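Local coordinates for enoyl-CoA hydratase/isomerase family protein (PDB 3OT6), which probably acts on acyl-CoA thioesters as a member of the crotonase-like enoyl-CoA hydratase/isomerase family, though its own substrate and reaction are not established, at residues L112-D117 / R148-K153; H140-E145 / D218-A223. All blocks are in the same frame, centred on the assembly; numbering follows the deposited sequence.

Contact 1 (L112-D117 / R148-K153); sequences LLLSAD and RDRLRK
Arg150 reaches from the C-terminal part of helix 141-150 to the turn that follows helix 108-113, and its side chain carries most of the contact with Leu114 and Ala116. The chain starts among apolar atoms: CB lies 3.8 Å from Leu114 CD2, and CG stays against the same methyl as the two side chains slide past each other in opposite directions. With CG anti to the backbone N (chi1 -166°) and two bends at chi2 and chi3, the chain folds round to bring the guanidinium to the backbone beyond Leu114. There NH1 and NH2 grip a single acceptor end-on: NH2 donates to Ala116 O at 2.8 Å and NH1 to the same Ala116 O at 2.9 Å. The oxygen lies close to the guanidinium plane; NH2 approaches within the carbonyl plane, whereas NH1 is tilted 32° from it, and both N-H bonds point somewhat off the oxygen. The backbone of Leu113 and Leu114 passes over one face of the group.

In this crotonase-like fold Ala116 lies in the short connection from helix 108-113 to strand 118-122 of the six-stranded sheet, and Arg150 thereby ties helix 141-150 to the entrance of that strand. Asp117, next in the chain, turns instead to Arg213 and Lys209, with which it forms salt bridges.

Beside the start of the arginine chain, Leu114 CD2 also meets Leu151 CD2 at 3.7 Å, the two leucine side chains crossing at about a right angle. Leu151 also packs on Phe156 and Ser159 of helix 153-160, while Leu91 of helix 73-91 touches Arg150.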
ATOM      1  N   LEU A 112       1.608  -0.618   1.520  1.00 22.53           N
ATOM      2  CA  LEU A 112       0.647  -0.208   0.518  1.00 23.11           C
ATOM      3  C   LEU A 112       1.195  -0.530  -0.863  1.00 22.67           C
ATOM      4  O   LEU A 112       0.396  -0.904  -1.733  1.00 23.52           O
ATOM      5  CB  LEU A 112       0.306   1.279   0.589  1.00 23.63           C
ATOM      6  CG  LEU A 112      -0.330   1.795   1.859  1.00 25.15           C
ATOM      7  CD1 LEU A 112      -0.576   3.333   1.659  1.00 24.92           C
ATOM      8  CD2 LEU A 112      -1.595   1.064   2.084  1.00 27.90           C
ATOM      9  N   LEU A 113       2.513  -0.364  -1.079  1.00 21.32           N
ATOM     10  CA  LEU A 113       3.152  -0.705  -2.378  1.00 20.80           C
ATOM     11  C   LEU A 113       3.139  -2.221  -2.720  1.00 20.66           C
ATOM     12  O   LEU A 113       3.238  -2.623  -3.907  1.00 21.57           O
ATOM     13  CB  LEU A 113       4.592  -0.177  -2.460  1.00 21.31           C
ATOM     14  CG  LEU A 113       4.863   1.321  -2.179  1.00 21.70           C
ATOM     15  CD1 LEU A 113       6.306   1.486  -1.681  1.00 18.03           C
ATOM     16  CD2 LEU A 113       4.577   2.125  -3.455  1.00 18.48           C
ATOM     17  N   LEU A 114       3.070  -3.041  -1.679  1.00 19.36           N
ATOM     18  CA  LEU A 114       3.006  -4.464  -1.799  1.00 18.88           C
ATOM     19  C   LEU A 114       1.548  -4.947  -1.981  1.00 19.92           C
ATOM     20  O   LEU A 114       1.300  -6.152  -2.066  1.00 20.17           O
ATOM     21  CB  LEU A 114       3.671  -5.108  -0.566  1.00 17.50           C
ATOM     22  CG  LEU A 114       5.166  -4.741  -0.381  1.00 17.18           C
ATOM     23  CD1 LEU A 114       5.887  -5.640   0.633  1.00 15.54           C
ATOM     24  CD2 LEU A 114       5.954  -4.744  -1.696  1.00 15.53           C
ATOM     25  N   SER A 115       0.595  -4.019  -2.087  1.00 19.68           N
ATOM     26  CA  SER A 115      -0.804  -4.385  -2.118  1.00 20.31           C
ATOM     27  C   SER A 115      -1.458  -3.975  -3.454  1.00 20.32           C
ATOM     28  O   SER A 115      -2.657  -3.948  -3.554  1.00 21.83           O
ATOM     29  CB  SER A 115      -1.523  -3.639  -1.000  1.00 20.60           C
ATOM     30  OG  SER A 115      -1.014  -4.041   0.248  1.00 25.41           O
ATOM     31  N   ALA A 116      -0.685  -3.635  -4.464  1.00 18.99           N
ATOM     32  CA  ALA A 116      -1.202  -2.919  -5.610  1.00 18.40           C
ATOM     33  C   ALA A 116      -0.794  -3.693  -6.876  1.00 18.89           C
ATOM     34  O   ALA A 116      -0.003  -4.672  -6.826  1.00 18.51           O
ATOM     35  CB  ALA A 116      -0.568  -1.498  -5.645  1.00 15.74           C
ATOM     36  N   ASP A 117      -1.237  -3.178  -8.017  1.00 19.05           N
ATOM     37  CA  ASP A 117      -0.998  -3.833  -9.300  1.00 19.79           C
ATOM     38  C   ASP A 117       0.224  -3.325 -10.040  1.00 19.56           C
ATOM     39  O   ASP A 117       0.807  -4.071 -10.811  1.00 19.50           O
ATOM     40  CB  ASP A 117      -2.248  -3.768 -10.122  1.00 19.61           C
ATOM     41  CG  ASP A 117      -3.348  -4.565  -9.464  1.00 24.62           C
ATOM     42  OD1 ASP A 117      -3.130  -5.824  -9.350  1.00 25.54           O
ATOM     43  OD2 ASP A 117      -4.355  -3.939  -9.000  1.00 21.05           O
ATOM     44  N   ARG A 148       6.511 -11.368   1.479  1.00 20.74           N
ATOM     45  CA  ARG A 148       6.990 -12.607   0.909  1.00 20.42           C
ATOM     46  C   ARG A 148       6.548 -12.731  -0.516  1.00 21.59           C
ATOM     47  O   ARG A 148       7.276 -13.243  -1.354  1.00 22.07           O
ATOM     48  CB  ARG A 148       6.504 -13.809   1.716  1.00 19.29           C
ATOM     49  CG  ARG A 148       7.309 -15.076   1.353  1.00 19.28           C
ATOM     50  CD  ARG A 148       6.730 -16.393   1.905  1.00 19.94           C
ATOM     51  NE  ARG A 148       6.364 -16.358   3.331  1.00 19.64           N
ATOM     52  CZ  ARG A 148       7.235 -16.602   4.308  1.00 24.81           C
ATOM     53  NH1 ARG A 148       8.547 -16.921   4.006  1.00 17.57           N
ATOM     54  NH2 ARG A 148       6.782 -16.532   5.579  1.00 19.63           N
ATOM     55  N   ASP A 149       5.343 -12.264  -0.792  1.00 22.06           N
ATOM     56  CA  ASP A 149       4.729 -12.542  -2.047  1.00 22.45           C
ATOM     57  C   ASP A 149       5.250 -11.615  -3.104  1.00 22.14           C
ATOM     58  O   ASP A 149       5.198 -11.988  -4.269  1.00 23.92           O
ATOM     59  CB  ASP A 149       3.173 -12.437  -1.965  1.00 23.67           C
ATOM     60  CG  ASP A 149       2.490 -13.092  -3.175  1.00 25.87           C
ATOM     61  OD1 ASP A 149       2.642 -14.340  -3.315  1.00 27.35           O
ATOM     62  OD2 ASP A 149       1.881 -12.375  -4.015  1.00 25.36           O
ATOM     63  N   ARG A 150       5.732 -10.421  -2.737  1.00 20.41           N
ATOM     64  CA  ARG A 150       6.145  -9.435  -3.749  1.00 19.68           C
ATOM     65  C   ARG A 150       7.668  -9.163  -3.838  1.00 19.73           C
ATOM     66  O   ARG A 150       8.167  -8.723  -4.892  1.00 19.52           O
ATOM     67  CB  ARG A 150       5.443  -8.054  -3.532  1.00 19.41           C
ATOM     68  CG  ARG A 150       5.585  -7.078  -4.778  1.00 21.08           C
ATOM     69  CD  ARG A 150       4.759  -7.570  -6.042  1.00 17.05           C
ATOM     70  NE  ARG A 150       3.359  -7.568  -5.644  1.00 19.47           N
ATOM     71  CZ  ARG A 150       2.467  -6.630  -5.954  1.00 18.62           C
ATOM     72  NH1 ARG A 150       2.755  -5.623  -6.767  1.00 18.17           N
ATOM     73  NH2 ARG A 150       1.258  -6.723  -5.451  1.00 19.42           N
ATOM     74  N   LEU A 151       8.376  -9.305  -2.723  1.00 18.72           N
ATOM     75  CA  LEU A 151       9.758  -8.872  -2.669  1.00 19.48           C
ATOM     76  C   LEU A 151      10.687  -9.932  -3.268  1.00 20.59           C
ATOM     77  O   LEU A 151      10.408 -11.140  -3.173  1.00 20.69           O
ATOM     78  CB  LEU A 151      10.163  -8.569  -1.237  1.00 18.70           C
ATOM     79  CG  LEU A 151       9.437  -7.349  -0.663  1.00 19.82           C
ATOM     80  CD1 LEU A 151      10.027  -7.058   0.692  1.00 17.40           C
ATOM     81  CD2 LEU A 151       9.415  -6.037  -1.568  1.00 20.26           C
ATOM     82  N   ARG A 152      11.750  -9.483  -3.932  1.00 20.36           N
ATOM     83  CA  ARG A 152      12.737 -10.396  -4.441  1.00 20.94           C
ATOM     84  C   ARG A 152      13.301 -11.242  -3.252  1.00 21.56           C
ATOM     85  O   ARG A 152      13.594 -10.736  -2.164  1.00 21.20           O
ATOM     86  CB  ARG A 152      13.769  -9.569  -5.171  1.00 21.26           C
ATOM     87  CG  ARG A 152      15.193 -10.058  -5.213  1.00 26.27           C
ATOM     88  CD  ARG A 152      16.002  -9.144  -6.132  1.00 35.86           C
ATOM     89  NE  ARG A 152      17.467  -9.332  -6.131  1.00 46.84           N
ATOM     90  CZ  ARG A 152      18.172 -10.403  -6.559  1.00 50.97           C
ATOM     91  NH1 ARG A 152      17.603 -11.536  -7.023  1.00 50.22           N
ATOM     92  NH2 ARG A 152      19.502 -10.342  -6.489  1.00 51.53           N
ATOM     93  N   LYS A 153      13.405 -12.550  -3.448  1.00 22.30           N
ATOM     94  CA  LYS A 153      13.756 -13.469  -2.346  1.00 23.20           C
ATOM     95  C   LYS A 153      14.933 -13.025  -1.437  1.00 24.09           C
ATOM     96  O   LYS A 153      14.902 -13.246  -0.200  1.00 25.00           O
ATOM     97  CB  LYS A 153      14.011 -14.882  -2.870  1.00 22.83           C
ATOM     98  CG  LYS A 153      12.761 -15.571  -3.346  1.00 20.08           C
ATOM     99  CD  LYS A 153      13.081 -16.827  -4.092  1.00 18.48           C
ATOM    100  CE  LYS A 153      11.851 -17.493  -4.605  1.00 18.79           C
ATOM    101  NZ  LYS A 153      11.420 -18.549  -3.618  1.00 23.71           N
TER

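Contact 2 (H140-E145 / D218-A223); sequences HHAGIE and DTLDAA
Ala223 and Ala142 sit where the backbones of the two helices come nearest, their CA atoms 5.2 Å apart, and the meeting is made by van der Waals packing, with no hydrogen bond across it. Ala223 CB rests 3.6 Å from Ala142 N and also touches His141 CB at 3.7 Å, so one methyl packs against the first turn of helix 141-150. Leu220 brings CD2 to the backbone of the same turn, 3.8 Å from Ala142 O. Further along, Thr219 points CG2 at the aliphatic part of Glu145, 3.6 Å from Glu145 CG; with this methyl anti to the threonine backbone N and OG1 beside that N (chi1 -62°), OG1 faces its own helix.

The polar ends are satisfied elsewhere. Thr219 OG1 bonds to Gly215 O, and Glu145, bent at chi2, forms a salt bridge with Arg148 through OE2. One turn beyond Ala223, Asp227 accepts from the backbone N-H groups of His141 and Ala142, the first residues of helix 141-150.

The segments run nearly antiparallel, at 156° with axes 8.9 Å apart, an antiparallel helix pair with alanines at the closest backbone approach, here formed by the long C-terminal helix and helix 141-150 of a crotonase-like chain.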
ATOM      1  N   HIS A 140       4.129  -8.813  12.060  1.00 21.08           N
ATOM      2  CA  HIS A 140       2.919  -9.594  12.031  1.00 21.93           C
ATOM      3  C   HIS A 140       2.863 -10.509  10.806  1.00 22.26           C
ATOM      4  O   HIS A 140       3.513 -10.255   9.790  1.00 23.18           O
ATOM      5  CB  HIS A 140       1.695  -8.661  12.106  1.00 22.42           C
ATOM      6  CG  HIS A 140       1.626  -7.606  11.029  1.00 22.89           C
ATOM      7  ND1 HIS A 140       2.706  -6.844  10.639  1.00 24.78           N
ATOM      8  CD2 HIS A 140       0.577  -7.148  10.303  1.00 23.71           C
ATOM      9  CE1 HIS A 140       2.331  -5.966   9.725  1.00 21.09           C
ATOM     10  NE2 HIS A 140       1.043  -6.140   9.494  1.00 19.86           N
ATOM     11  N   HIS A 141       2.101 -11.591  10.899  1.00 21.99           N
ATOM     12  CA  HIS A 141       1.932 -12.486   9.772  1.00 21.44           C
ATOM     13  C   HIS A 141       1.494 -11.791   8.472  1.00 21.43           C
ATOM     14  O   HIS A 141       2.095 -12.009   7.424  1.00 22.80           O
ATOM     15  CB  HIS A 141       1.024 -13.654  10.121  1.00 21.26           C
ATOM     16  CG  HIS A 141       1.657 -14.662  11.012  1.00 22.54           C
ATOM     17  ND1 HIS A 141       2.713 -15.456  10.608  1.00 24.79           N
ATOM     18  CD2 HIS A 141       1.402 -15.004  12.300  1.00 22.58           C
ATOM     19  CE1 HIS A 141       3.056 -16.267  11.598  1.00 23.39           C
ATOM     20  NE2 HIS A 141       2.275 -16.014  12.631  1.00 20.15           N
ATOM     21  N   ALA A 142       0.487 -10.941   8.527  1.00 21.28           N
ATOM     22  CA  ALA A 142       0.036 -10.254   7.338  1.00 20.60           C
ATOM     23  C   ALA A 142       1.187  -9.551   6.612  1.00 20.38           C
ATOM     24  O   ALA A 142       1.316  -9.679   5.390  1.00 20.72           O
ATOM     25  CB  ALA A 142      -1.075  -9.268   7.678  1.00 20.74           C
ATOM     26  N   GLY A 143       2.034  -8.815   7.343  1.00 19.95           N
ATOM     27  CA  GLY A 143       3.091  -8.062   6.713  1.00 17.48           C
ATOM     28  C   GLY A 143       4.142  -9.016   6.157  1.00 19.10           C
ATOM     29  O   GLY A 143       4.698  -8.826   5.047  1.00 19.58           O
ATOM     30  N   ILE A 144       4.461 -10.052   6.912  1.00 19.57           N
ATOM     31  CA  ILE A 144       5.462 -10.997   6.445  1.00 20.44           C
ATOM     32  C   ILE A 144       4.986 -11.514   5.101  1.00 21.51           C
ATOM     33  O   ILE A 144       5.751 -11.544   4.133  1.00 21.44           O
ATOM     34  CB  ILE A 144       5.596 -12.167   7.409  1.00 21.19           C
ATOM     35  CG1 ILE A 144       6.340 -11.709   8.702  1.00 20.97           C
ATOM     36  CG2 ILE A 144       6.210 -13.343   6.682  1.00 17.36           C
ATOM     37  CD1 ILE A 144       6.229 -12.677   9.881  1.00 22.05           C
ATOM     38  N   GLU A 145       3.702 -11.879   5.062  1.00 21.51           N
ATOM     39  CA  GLU A 145       3.109 -12.537   3.907  1.00 22.08           C
ATOM     40  C   GLU A 145       2.917 -11.596   2.690  1.00 21.50           C
ATOM     41  O   GLU A 145       3.141 -12.018   1.535  1.00 21.34           O
ATOM     42  CB  GLU A 145       1.820 -13.285   4.298  1.00 23.29           C
ATOM     43  CG  GLU A 145       2.042 -14.550   5.227  1.00 24.21           C
ATOM     44  CD  GLU A 145       3.206 -15.463   4.781  1.00 30.52           C
ATOM     45  OE1 GLU A 145       3.426 -15.607   3.565  1.00 29.89           O
ATOM     46  OE2 GLU A 145       3.939 -16.031   5.660  1.00 34.95           O
ATOM     47  N   ASP A 218      -6.231 -16.163   0.714  1.00 24.06           N
ATOM     48  CA  ASP A 218      -6.567 -17.029   1.841  1.00 25.20           C
ATOM     49  C   ASP A 218      -5.574 -16.892   2.971  1.00 25.04           C
ATOM     50  O   ASP A 218      -5.979 -16.786   4.112  1.00 26.77           O
ATOM     51  CB  ASP A 218      -6.724 -18.501   1.396  1.00 25.00           C
ATOM     52  CG  ASP A 218      -7.866 -18.667   0.393  1.00 29.45           C
ATOM     53  OD1 ASP A 218      -8.754 -17.730   0.313  1.00 32.62           O
ATOM     54  OD2 ASP A 218      -7.864 -19.709  -0.314  1.00 29.88           O
ATOM     55  N   THR A 219      -4.286 -16.906   2.640  1.00 24.56           N
ATOM     56  CA  THR A 219      -3.204 -16.698   3.566  1.00 24.33           C
ATOM     57  C   THR A 219      -3.312 -15.390   4.368  1.00 25.45           C
ATOM     58  O   THR A 219      -3.021 -15.366   5.585  1.00 26.03           O
ATOM     59  CB  THR A 219      -1.863 -16.696   2.825  1.00 24.23           C
ATOM     60  OG1 THR A 219      -1.668 -17.966   2.217  1.00 22.11           O
ATOM     61  CG2 THR A 219      -0.717 -16.413   3.788  1.00 22.54           C
ATOM     62  N   LEU A 220      -3.677 -14.305   3.698  1.00 25.34           N
ATOM     63  CA  LEU A 220      -3.922 -13.048   4.384  1.00 26.16           C
ATOM     64  C   LEU A 220      -5.124 -13.156   5.347  1.00 27.39           C
ATOM     65  O   LEU A 220      -5.046 -12.588   6.434  1.00 28.17           O
ATOM     66  CB  LEU A 220      -4.102 -11.868   3.402  1.00 25.31           C
ATOM     67  CG  LEU A 220      -2.835 -11.323   2.718  1.00 27.76           C
ATOM     68  CD1 LEU A 220      -3.163 -10.339   1.532  1.00 24.88           C
ATOM     69  CD2 LEU A 220      -1.915 -10.675   3.744  1.00 28.30           C
ATOM     70  N   ASP A 221      -6.220 -13.830   4.957  1.00 27.62           N
ATOM     71  CA  ASP A 221      -7.366 -14.013   5.863  1.00 29.71           C
ATOM     72  C   ASP A 221      -6.951 -14.815   7.155  1.00 29.95           C
ATOM     73  O   ASP A 221      -7.310 -14.419   8.253  1.00 31.04           O
ATOM     74  CB  ASP A 221      -8.590 -14.665   5.148  1.00 29.45           C
ATOM     75  CG  ASP A 221      -9.179 -13.777   4.052  1.00 34.87           C
ATOM     76  OD1 ASP A 221      -8.916 -12.552   4.004  1.00 40.10           O
ATOM     77  OD2 ASP A 221      -9.881 -14.302   3.162  1.00 41.94           O
ATOM     78  N   ALA A 222      -6.212 -15.918   6.996  1.00 29.16           N
ATOM     79  CA  ALA A 222      -5.705 -16.695   8.101  1.00 29.30           C
ATOM     80  C   ALA A 222      -4.807 -15.814   8.966  1.00 29.41           C
ATOM     81  O   ALA A 222      -4.967 -15.789  10.177  1.00 31.28           O
ATOM     82  CB  ALA A 222      -4.934 -17.955   7.613  1.00 28.00           C
ATOM     83  N   ALA A 223      -3.906 -15.067   8.333  1.00 28.99           N
ATOM     84  CA  ALA A 223      -2.941 -14.182   9.000  1.00 27.79           C
ATOM     85  C   ALA A 223      -3.635 -13.128   9.811  1.00 27.71           C
ATOM     86  O   ALA A 223      -3.243 -12.857  10.932  1.00 27.25           O
ATOM     87  CB  ALA A 223      -2.017 -13.507   7.974  1.00 26.74           C
TER

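Helix 141-150 is common to both contacts: contact 2 engages its first turns and contact 1 its C-terminal part, and their centres lie 13 Å apart. Along the chain the order is 112-117, 140-145, 148-153, 218-223, so the segments of the two contacts alternate. Contact 1, about 9 Å from the centre of the chain, is the more buried and joins the helix to the link between helix 108-113 and strand 118-122. Contact 2, about 15 Å out, joins it to helix 202-230. Through these two contacts, helix 141-150 connects the approach to the six-stranded sheet with the C-terminal helix, all within the crotonase-like family region.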